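Local coordinates for ABC transporter substrate binding protein (Ribose) (Agrobacterium vitis, PDB 5DKV), which binds alpha-D-tagatopyranose in the crystal and probably acts as the sugar-binding component of an ABC transporter, at residues Pro276-Ile279 against Gly280-Val284; Val260-Lys264 against Ser265-Asp269; Asn167-Pro170 against Gly171-Thr174. One frame throughout, in Å; residues are numbered along the deposited sequence. Where two conformers were deposited one is given.

How the contacts relate
The three contacts are local pieces of a two-lobed periplasmic binding protein fold, at increasing distance from the tagatose pocket. Contact 3 touches the sugar directly: T174, at the start of helix 173-186, hydrogen-bonds to it. Contact 1 lies on the opposite side of the chain's centre, about 22 Å from contact 3 between centres, although their nearest atoms are only about 8 Å apart. There the side chain of I279 comes within about 7 Å of the ligand. Contact 2 is the most remote, a helix end whose I268 side chain stays about 13 Å from the sugar; its centre is about 28 Å from that of contact 1 and 26 Å from that of contact 3.

Contact 1 of 3, residues Pro276-Ile279 against Gly280-Val284; sequences PAEI and GYYGV
E278 and Y282 meet one turn apart on helix 276-291, whose opening turns are held by a regular alpha-helical ladder of backbone bonds. G280 N donates to P276 O and Y281 N to A277 O, the latter the shortest of the series at 2.8 Å. Y282 N reaches E278 O with a nearly straight N-H...O angle of 170°, and G283 N continues to I279 O at 2.9 Å. P276 sits at the very start, where a helix residue has no preceding turn to bond to, so its missing amide hydrogen costs the ladder nothing.

Side-chain touches are few. Y281 CB rests 3.2 Å from the carbonyl oxygen A277 O, while its ring swings off from the first turn. E278 has CG anti to its backbone nitrogen (chi1 -169°), which brings that carbon up to CD1 and CE1 of the Y282 ring; the gap from E278 CG to Y282 CD1 is 4.0 Å. The extended chain then carries the carboxylate onward, its plane 64° from that of the ring, and it is CG, not the carboxylate, that touches the ring. The polar end of E278 looks back along the chain instead, where OE1 bonds to H275 ND1.

Other faces of the helix place it in the fold. P276, Y281 and V284 pack on helix 40-56, with P276 against the pocket residue F41, and E278 and I279 touch T302 of strand 299-307. The same carbonyl that accepts the Y282 amide also lies in the plane of that residue's ring, at its edge, with E278 O 3.3 Å from Y282 CD1.

Contact 2 of 3, residues Val260-Lys264 against Ser265-Asp269; sequences VDNLK and SGLID
A glycine-terminated helix end is the motif here: helix 259-264 stops, and G266, with positive phi (91°), turns the chain toward strand 270-273. The last regular bond runs from S265 N to D261 O (3.0 Å). Beyond it the bonds depart from the helical pattern: G266 N reaches L263 O at 3.2 Å from above the carbonyl plane. I268 N closes the wider loop on N262 O at 3.1 Å, again from well above that plane.

Side chains pack across the turn. L263 and I268 pass each other at a slant, CD2 of L263 lying 3.6 Å from CG1 of I268. I268 CG1 is wedged between its own backbone nitrogen and carbonyl carbon (chi1 70°), a position from which it also meets N262 CB. The N262 side chain runs parallel to that of L267, and N262 OD1 lies 3.6 Å from L267 CD2.

Two waters bridge polar atoms: one links N262 OD1 with S265 OG, the other donates to both L263 O and I268 O. L267 and I268 pack on helix 229-241. This is a glycine at the C' position, ending the helix of a beta-alpha-beta crossover between parallel strands 249-253 and 270-273.

Contact 3 of 3, residues Asn167-Pro170 against Gly171-Thr174; sequences NVKP and GVST. With T6T (alpha-D-tagatopyranose), chain E.
K169 lays its aliphatic chain across V172 at about a right angle, in a conformation well away from the staggered ideals (chi1 130°). The bent chain brings K169 CD to 3.6 Å from V172 CG2, the main apolar touch across the turn. V168 adds a looser one, its CG1 4.4 Å from the same methyl. K169 O also lies 3.5 Å from V172 CG2.

The backbone between them is a type II beta turn from K169 to V172. P170 takes its second position and G171 its third, where the positive phi of 98° suits a glycine. K169 O and V172 N are 3.5 Å apart, and G171 N has a weak bond to D176 OD2 in the following helix. Before the turn, N167 ends strand 161-167 with its side chain folded back: V168 N bonds to N167 OD1 at 2.7 Å, approaching from above the amide plane. N167 ND2 meanwhile grips T175 O and E179 OE1, tying the strand end to helix 173-186.

V172 is the N-cap residue, and two residues on, T174 carries the link to the sugar. T174 OG1, set between backbone nitrogen and carbonyl carbon (chi1 48°), donates to T6T O5, a hydroxyl of the tagatose, at 2.8 Å. D116, R178, N228 and D254 are among the other residues that bond the ligand. A strand-to-helix loop that delivers a helix's first turn to the sugar is characteristic of the interlobe pocket of periplasmic binding proteins.

Contact 1 of 3, residues Pro276-Ile279 against Gly280-Val284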
ATOM      1  N   PRO A 276       0.984  -4.666  -6.514  1.00  6.69           N
ATOM      2  CA  PRO A 276      -0.159  -3.821  -6.909  1.00  6.63           C
ATOM      3  C   PRO A 276      -0.829  -4.236  -8.209  1.00  6.83           C
ATOM      4  O   PRO A 276      -2.043  -4.062  -8.330  1.00  6.80           O
ATOM      5  CB  PRO A 276       0.460  -2.428  -7.058  1.00  6.96           C
ATOM      6  CG  PRO A 276       1.940  -2.636  -7.047  1.00  7.94           C
ATOM      7  CD  PRO A 276       2.181  -3.873  -6.225  1.00  9.37           C
ATOM      8  N   ALA A 277      -0.078  -4.708  -9.196  1.00  7.13           N
ATOM      9  CA  ALA A 277      -0.726  -5.064 -10.451  1.00  8.86           C
ATOM     10  C   ALA A 277      -1.701  -6.213 -10.223  1.00  9.11           C
ATOM     11  O   ALA A 277      -2.794  -6.237 -10.790  1.00  8.90           O
ATOM     12  CB  ALA A 277       0.318  -5.424 -11.536  1.00  7.59           C
ATOM     13  N   GLU A 278      -1.300  -7.155  -9.375  1.00  9.29           N
ATOM     14  CA  GLU A 278      -2.162  -8.276  -8.976  1.00  7.69           C
ATOM     15  C   GLU A 278      -3.470  -7.772  -8.328  1.00  9.71           C
ATOM     16  O   GLU A 278      -4.565  -8.262  -8.597  1.00  9.45           O
ATOM     17  CB  GLU A 278      -1.375  -9.154  -8.021  1.00  7.74           C
ATOM     18  CG  GLU A 278      -1.957 -10.485  -7.681  1.00  8.91           C
ATOM     19  CD  GLU A 278      -1.037 -11.287  -6.797  1.00 11.58           C
ATOM     20  OE1 GLU A 278       0.200 -11.329  -7.054  1.00 10.94           O
ATOM     21  OE2 GLU A 278      -1.566 -11.900  -5.832  1.00 13.49           O
ATOM     22  N   ILE A 279      -3.348  -6.769  -7.463  1.00  7.86           N
ATOM     23  CA  ILE A 279      -4.510  -6.172  -6.827  1.00  6.71           C
ATOM     24  C   ILE A 279      -5.443  -5.560  -7.845  1.00  7.39           C
ATOM     25  O   ILE A 279      -6.656  -5.801  -7.805  1.00  7.79           O
ATOM     26  CB  ILE A 279      -4.085  -5.116  -5.783  1.00  8.80           C
ATOM     27  CG1 ILE A 279      -3.331  -5.810  -4.647  1.00  8.94           C
ATOM     28  CG2 ILE A 279      -5.304  -4.359  -5.251  1.00  8.64           C
ATOM     29  CD1 ILE A 279      -2.699  -4.828  -3.686  1.00  9.81           C
ATOM     30  N   GLY A 280      -4.898  -4.765  -8.767  1.00  7.95           N
ATOM     31  CA  GLY A 280      -5.679  -4.185  -9.811  1.00  8.84           C
ATOM     32  C   GLY A 280      -6.349  -5.197 -10.712  1.00  7.31           C
ATOM     33  O   GLY A 280      -7.517  -5.029 -11.084  1.00  8.34           O
ATOM     34  N   TYR A 281      -5.580  -6.206 -11.090  1.00  8.37           N
ATOM     35  CA  TYR A 281      -6.008  -7.246 -12.020  1.00  7.84           C
ATOM     36  C   TYR A 281      -7.185  -8.001 -11.426  1.00  8.18           C
ATOM     37  O   TYR A 281      -8.230  -8.145 -12.064  1.00  8.80           O
ATOM     38  CB  TYR A 281      -4.843  -8.187 -12.306  1.00  9.45           C
ATOM     39  CG  TYR A 281      -5.041  -9.108 -13.486  1.00  8.15           C
ATOM     40  CD1 TYR A 281      -4.501  -8.802 -14.716  1.00  9.94           C
ATOM     41  CD2 TYR A 281      -5.759 -10.295 -13.360  1.00  9.79           C
ATOM     42  CE1 TYR A 281      -4.674  -9.649 -15.796  1.00 10.99           C
ATOM     43  CE2 TYR A 281      -5.932 -11.145 -14.441  1.00 11.67           C
ATOM     44  CZ  TYR A 281      -5.378 -10.821 -15.647  1.00 14.39           C
ATOM     45  OH  TYR A 281      -5.553 -11.670 -16.730  1.00 13.88           O
ATOM     46  N   TYR A 282      -7.021  -8.473 -10.193  1.00  9.04           N
ATOM     47  CA  TYR A 282      -8.082  -9.248  -9.558  1.00  9.32           C
ATOM     48  C   TYR A 282      -9.259  -8.366  -9.204  1.00  7.49           C
ATOM     49  O   TYR A 282     -10.395  -8.812  -9.222  1.00  8.86           O
ATOM     50  CB  TYR A 282      -7.560  -9.997  -8.337  1.00  7.60           C
ATOM     51  CG  TYR A 282      -6.921 -11.310  -8.744  1.00  9.19           C
ATOM     52  CD1 TYR A 282      -5.599 -11.368  -9.170  1.00 10.07           C
ATOM     53  CD2 TYR A 282      -7.651 -12.485  -8.737  1.00 10.50           C
ATOM     54  CE1 TYR A 282      -5.030 -12.562  -9.567  1.00 12.28           C
ATOM     55  CE2 TYR A 282      -7.085 -13.697  -9.161  1.00  9.29           C
ATOM     56  CZ  TYR A 282      -5.778 -13.728  -9.556  1.00 10.95           C
ATOM     57  OH  TYR A 282      -5.222 -14.926  -9.940  1.00 12.20           O
ATOM     58  N   GLY A 283      -9.017  -7.087  -8.940  1.00  7.31           N
ATOM     59  CA  GLY A 283     -10.142  -6.176  -8.779  1.00  7.32           C
ATOM     60  C   GLY A 283     -11.026  -6.091 -10.013  1.00  7.59           C
ATOM     61  O   GLY A 283     -12.245  -6.167  -9.902  1.00  9.30           O
ATOM     62  N   VAL A 284     -10.436  -5.894 -11.190  1.00  7.72           N
ATOM     63  CA  VAL A 284     -11.222  -5.801 -12.414  1.00 10.24           C
ATOM     64  C   VAL A 284     -11.892  -7.125 -12.752  1.00  9.37           C
ATOM     65  O   VAL A 284     -13.074  -7.140 -13.103  1.00  8.75           O
ATOM     66  CB  VAL A 284     -10.361  -5.331 -13.585  1.00  8.53           C
ATOM     67  CG1 VAL A 284     -11.093  -5.500 -14.929  1.00 11.88           C
ATOM     68  CG2 VAL A 284      -9.978  -3.896 -13.363  1.00  9.04           C
TER

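Contact 2 of 3, residues Val260-Lys264 against Ser265-Asp269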
ATOM      1  N   VAL A 260      16.621  -0.021  -6.834  1.00 15.15           N
ATOM      2  CA  VAL A 260      17.758  -0.635  -7.503  1.00 17.52           C
ATOM      3  C   VAL A 260      19.070   0.027  -7.076  1.00 18.20           C
ATOM      4  O   VAL A 260      19.952  -0.655  -6.558  1.00 16.34           O
ATOM      5  CB  VAL A 260      17.632  -0.595  -9.021  1.00 21.04           C
ATOM      6  CG1 VAL A 260      18.829  -1.304  -9.668  1.00 21.01           C
ATOM      7  CG2 VAL A 260      16.338  -1.261  -9.457  1.00 27.25           C
ATOM      8  N   ASP A 261      19.202   1.343  -7.264  1.00 15.42           N
ATOM      9  CA  ASP A 261      20.405   2.039  -6.819  1.00 20.39           C
ATOM     10  C   ASP A 261      20.559   1.974  -5.303  1.00 11.85           C
ATOM     11  O   ASP A 261      21.667   1.806  -4.817  1.00 14.24           O
ATOM     12  CB  ASP A 261      20.392   3.501  -7.264  1.00 23.37           C
ATOM     13  CG  ASP A 261      20.544   3.657  -8.766  1.00 45.13           C
ATOM     14  OD1 ASP A 261      20.748   2.637  -9.458  1.00 47.23           O
ATOM     15  OD2 ASP A 261      20.473   4.804  -9.255  1.00 53.47           O
ATOM     16  N   ASN A 262      19.460   2.061  -4.548  1.00 12.25           N
ATOM     17  CA  ASN A 262      19.611   2.144  -3.087  1.00 12.40           C
ATOM     18  C   ASN A 262      19.982   0.785  -2.472  1.00 13.55           C
ATOM     19  O   ASN A 262      20.710   0.731  -1.489  1.00 13.16           O
ATOM     20  CB  ASN A 262      18.345   2.721  -2.451  1.00 14.44           C
ATOM     21  CG  ASN A 262      18.193   4.213  -2.717  1.00 15.27           C
ATOM     22  OD1 ASN A 262      19.173   4.891  -3.052  1.00 18.63           O
ATOM     23  ND2 ASN A 262      16.972   4.732  -2.567  1.00 16.96           N
ATOM     24  N   LEU A 263      19.523  -0.316  -3.061  1.00 14.97           N
ATOM     25  CA  LEU A 263      20.026  -1.620  -2.644  1.00 10.49           C
ATOM     26  C   LEU A 263      21.493  -1.792  -3.020  1.00 14.79           C
ATOM     27  O   LEU A 263      22.292  -2.272  -2.221  1.00 14.58           O
ATOM     28  CB  LEU A 263      19.193  -2.746  -3.260  1.00 13.81           C
ATOM     29  CG  LEU A 263      17.803  -2.920  -2.656  1.00 13.54           C
ATOM     30  CD1 LEU A 263      16.938  -3.776  -3.592  1.00 14.19           C
ATOM     31  CD2 LEU A 263      17.886  -3.531  -1.261  1.00 15.38           C
ATOM     32  N   LYS A 264      21.840  -1.408  -4.247  0.51 13.44           N
ATOM     33  CA  LYS A 264      23.212  -1.587  -4.741  0.51 15.33           C
ATOM     34  C   LYS A 264      24.239  -0.868  -3.879  0.51 16.48           C
ATOM     35  O   LYS A 264      25.315  -1.402  -3.601  0.51 17.03           O
ATOM     36  CB  LYS A 264      23.324  -1.090  -6.191  0.51 16.46           C
ATOM     37  CG  LYS A 264      23.435  -2.190  -7.233  0.51 30.19           C
ATOM     38  CD  LYS A 264      22.207  -2.272  -8.160  0.51 24.95           C
ATOM     39  CE  LYS A 264      21.143  -3.254  -7.673  0.51 12.32           C
ATOM     40  NZ  LYS A 264      21.787  -4.582  -7.365  0.51 31.41           N
ATOM     41  N   SER A 265      23.893   0.337  -3.443  1.00 16.20           N
ATOM     42  CA  SER A 265      24.817   1.188  -2.703  1.00 17.78           C
ATOM     43  C   SER A 265      24.859   0.863  -1.215  1.00 17.62           C
ATOM     44  O   SER A 265      25.683   1.394  -0.480  1.00 17.93           O
ATOM     45  CB  SER A 265      24.421   2.648  -2.866  1.00 17.44           C
ATOM     46  OG  SER A 265      23.281   2.904  -2.061  1.00 17.41           O
ATOM     47  N   GLY A 266      23.938   0.029  -0.758  1.00 14.45           N
ATOM     48  CA  GLY A 266      23.913  -0.365   0.639  1.00 16.47           C
ATOM     49  C   GLY A 266      23.036   0.539   1.494  1.00 17.65           C
ATOM     50  O   GLY A 266      22.914   0.324   2.704  1.00 15.11           O
ATOM     51  N   LEU A 267      22.393   1.520   0.865  1.00 13.10           N
ATOM     52  CA  LEU A 267      21.583   2.477   1.609  1.00 12.70           C
ATOM     53  C   LEU A 267      20.357   1.813   2.217  1.00 17.05           C
ATOM     54  O   LEU A 267      19.955   2.168   3.317  1.00 13.40           O
ATOM     55  CB  LEU A 267      21.171   3.637   0.720  1.00 10.11           C
ATOM     56  CG  LEU A 267      20.289   4.716   1.365  1.00 12.92           C
ATOM     57  CD1 LEU A 267      20.948   5.328   2.606  1.00 14.11           C
ATOM     58  CD2 LEU A 267      19.963   5.815   0.330  1.00 14.34           C
ATOM     59  N   ILE A 268      19.761   0.860   1.504  1.00 13.75           N
ATOM     60  CA  ILE A 268      18.658   0.071   2.054  1.00 11.45           C
ATOM     61  C   ILE A 268      19.056  -1.385   1.941  1.00 13.34           C
ATOM     62  O   ILE A 268      19.780  -1.756   1.007  1.00 15.34           O
ATOM     63  CB  ILE A 268      17.297   0.344   1.356  1.00 15.06           C
ATOM     64  CG1 ILE A 268      17.265  -0.195  -0.065  1.00 19.10           C
ATOM     65  CG2 ILE A 268      17.015   1.848   1.334  1.00 13.55           C
ATOM     66  CD1 ILE A 268      15.867  -0.145  -0.688  1.00 23.34           C
ATOM     67  N   ASP A 269      18.631  -2.190   2.921  1.00 13.78           N
ATOM     68  CA  ASP A 269      18.951  -3.609   2.956  1.00 13.31           C
ATOM     69  C   ASP A 269      17.863  -4.475   2.314  1.00  9.30           C
ATOM     70  O   ASP A 269      18.181  -5.480   1.676  1.00 11.89           O
ATOM     71  CB  ASP A 269      19.182  -4.070   4.394  1.00 17.17           C
ATOM     72  CG  ASP A 269      20.630  -3.895   4.836  1.00 23.23           C
ATOM     73  OD1 ASP A 269      21.298  -2.967   4.337  1.00 25.71           O
ATOM     74  OD2 ASP A 269      21.100  -4.698   5.669  1.00 23.46           O
TER
HETATM   75  O   HOH W   1      21.863   4.861  -3.277  1.00 20.54           O
HETATM   76  O   HOH W   2      21.772  -3.426   0.206  1.00 13.71           O

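Contact 3 of 3, residues Asn167-Pro170 against Gly171-Thr174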
ATOM      1  N   ASN A 167       6.283   6.217   9.610  1.00  9.06           N
ATOM      2  CA  ASN A 167       4.944   5.926   9.119  1.00  8.74           C
ATOM      3  C   ASN A 167       4.208   7.168   8.658  1.00 13.25           C
ATOM      4  O   ASN A 167       4.712   8.295   8.778  1.00 12.62           O
ATOM      5  CB  ASN A 167       4.145   5.219  10.212  1.00  9.29           C
ATOM      6  CG  ASN A 167       3.135   4.252   9.670  1.00 10.71           C
ATOM      7  OD1 ASN A 167       2.834   4.246   8.477  1.00 11.86           O
ATOM      8  ND2 ASN A 167       2.619   3.408  10.542  1.00 12.93           N
ATOM      9  N   VAL A 168       3.019   6.961   8.106  1.00 12.03           N
ATOM     10  CA  VAL A 168       2.291   8.037   7.450  1.00 12.29           C
ATOM     11  C   VAL A 168       1.504   8.882   8.449  1.00 14.02           C
ATOM     12  O   VAL A 168       1.872  10.027   8.742  1.00 13.91           O
ATOM     13  CB  VAL A 168       1.339   7.447   6.373  1.00 14.42           C
ATOM     14  CG1 VAL A 168       0.566   8.546   5.675  1.00 13.98           C
ATOM     15  CG2 VAL A 168       2.135   6.676   5.351  1.00 11.70           C
ATOM     16  N   LYS A 169       0.440   8.295   8.982  1.00 12.15           N
ATOM     17  CA  LYS A 169      -0.494   9.002   9.849  1.00 14.16           C
ATOM     18  C   LYS A 169      -1.338   7.950  10.553  1.00 14.05           C
ATOM     19  O   LYS A 169      -1.722   6.980   9.913  1.00 16.94           O
ATOM     20  CB  LYS A 169      -1.315   9.975   8.979  1.00 23.87           C
ATOM     21  CG  LYS A 169      -2.818   9.983   9.084  1.00 34.44           C
ATOM     22  CD  LYS A 169      -3.492  10.065   7.703  1.00 45.37           C
ATOM     23  CE  LYS A 169      -3.120  11.291   6.894  1.00 42.75           C
ATOM     24  NZ  LYS A 169      -4.013  11.422   5.689  1.00 37.03           N
ATOM     25  N   PRO A 170      -1.624   8.125  11.859  1.00 13.78           N
ATOM     26  CA  PRO A 170      -2.544   7.166  12.494  1.00 17.75           C
ATOM     27  C   PRO A 170      -3.857   7.043  11.733  1.00 21.44           C
ATOM     28  O   PRO A 170      -4.371   8.041  11.226  1.00 18.31           O
ATOM     29  CB  PRO A 170      -2.801   7.764  13.876  1.00 20.36           C
ATOM     30  CG  PRO A 170      -1.656   8.696  14.128  1.00 18.94           C
ATOM     31  CD  PRO A 170      -1.221   9.204  12.772  1.00 16.90           C
ATOM     32  N   GLY A 171      -4.396   5.827  11.666  1.00 22.50           N
ATOM     33  CA  GLY A 171      -5.697   5.619  11.066  1.00 18.26           C
ATOM     34  C   GLY A 171      -5.727   5.149   9.625  1.00 23.18           C
ATOM     35  O   GLY A 171      -6.788   4.760   9.127  1.00 24.06           O
ATOM     36  N   VAL A 172      -4.589   5.182   8.939  1.00 16.57           N
ATOM     37  CA  VAL A 172      -4.525   4.648   7.591  1.00 17.34           C
ATOM     38  C   VAL A 172      -4.514   3.133   7.734  1.00 13.77           C
ATOM     39  O   VAL A 172      -3.656   2.609   8.402  1.00 12.68           O
ATOM     40  CB  VAL A 172      -3.269   5.111   6.833  1.00 15.24           C
ATOM     41  CG1 VAL A 172      -3.213   4.457   5.446  1.00 12.98           C
ATOM     42  CG2 VAL A 172      -3.237   6.641   6.746  1.00 16.39           C
ATOM     43  N   SER A 173      -5.477   2.434   7.134  1.00 17.20           N
ATOM     44  CA  SER A 173      -5.715   1.046   7.519  1.00 18.24           C
ATOM     45  C   SER A 173      -4.495   0.151   7.250  1.00 13.17           C
ATOM     46  O   SER A 173      -4.127  -0.675   8.068  1.00 12.53           O
ATOM     47  CB  SER A 173      -6.948   0.494   6.800  1.00 17.70           C
ATOM     48  OG  SER A 173      -6.722   0.225   5.420  1.00 19.26           O
ATOM     49  N   THR A 174      -3.885   0.344   6.109  1.00 10.77           N
ATOM     50  CA  THR A 174      -2.769  -0.499   5.676  1.00  9.35           C
ATOM     51  C   THR A 174      -1.526  -0.278   6.541  1.00  9.26           C
ATOM     52  O   THR A 174      -0.919  -1.226   7.035  1.00 11.64           O
ATOM     53  CB  THR A 174      -2.400  -0.200   4.242  1.00  9.16           C
ATOM     54  OG1 THR A 174      -2.297   1.217   4.109  1.00  9.57           O
ATOM     55  CG2 THR A 174      -3.468  -0.747   3.274  1.00 11.94           C
TER
HETATM   56  O3  T6T E 401       2.042   1.552   0.532  1.00  7.37           O
HETATM   57  C3  T6T E 401       1.137   1.902  -0.506  1.00  5.80           C
HETATM   58  C4  T6T E 401      -0.227   1.563  -0.084  1.00  6.86           C
HETATM   59  O4  T6T E 401      -0.318   0.106   0.135  1.00  8.07           O
HETATM   60  C5  T6T E 401      -0.592   2.300   1.129  1.00  7.27           C
HETATM   61  O5  T6T E 401      -1.965   2.075   1.493  1.00  9.02           O
HETATM   62  C6  T6T E 401      -0.490   3.803   0.930  1.00  7.69           C
HETATM   63  O6  T6T E 401       0.852   4.136   0.468  1.00  9.00           O
HETATM   64  C2  T6T E 401       1.200   3.422  -0.747  1.00  6.42           C
HETATM   65  O2  T6T E 401       0.308   3.721  -1.794  1.00  9.14           O
HETATM   66  C1  T6T E 401       2.548   3.948  -1.042  1.00  9.55           C
HETATM   67  O1  T6T E 401       3.094   3.384  -2.191  1.00  8.79           O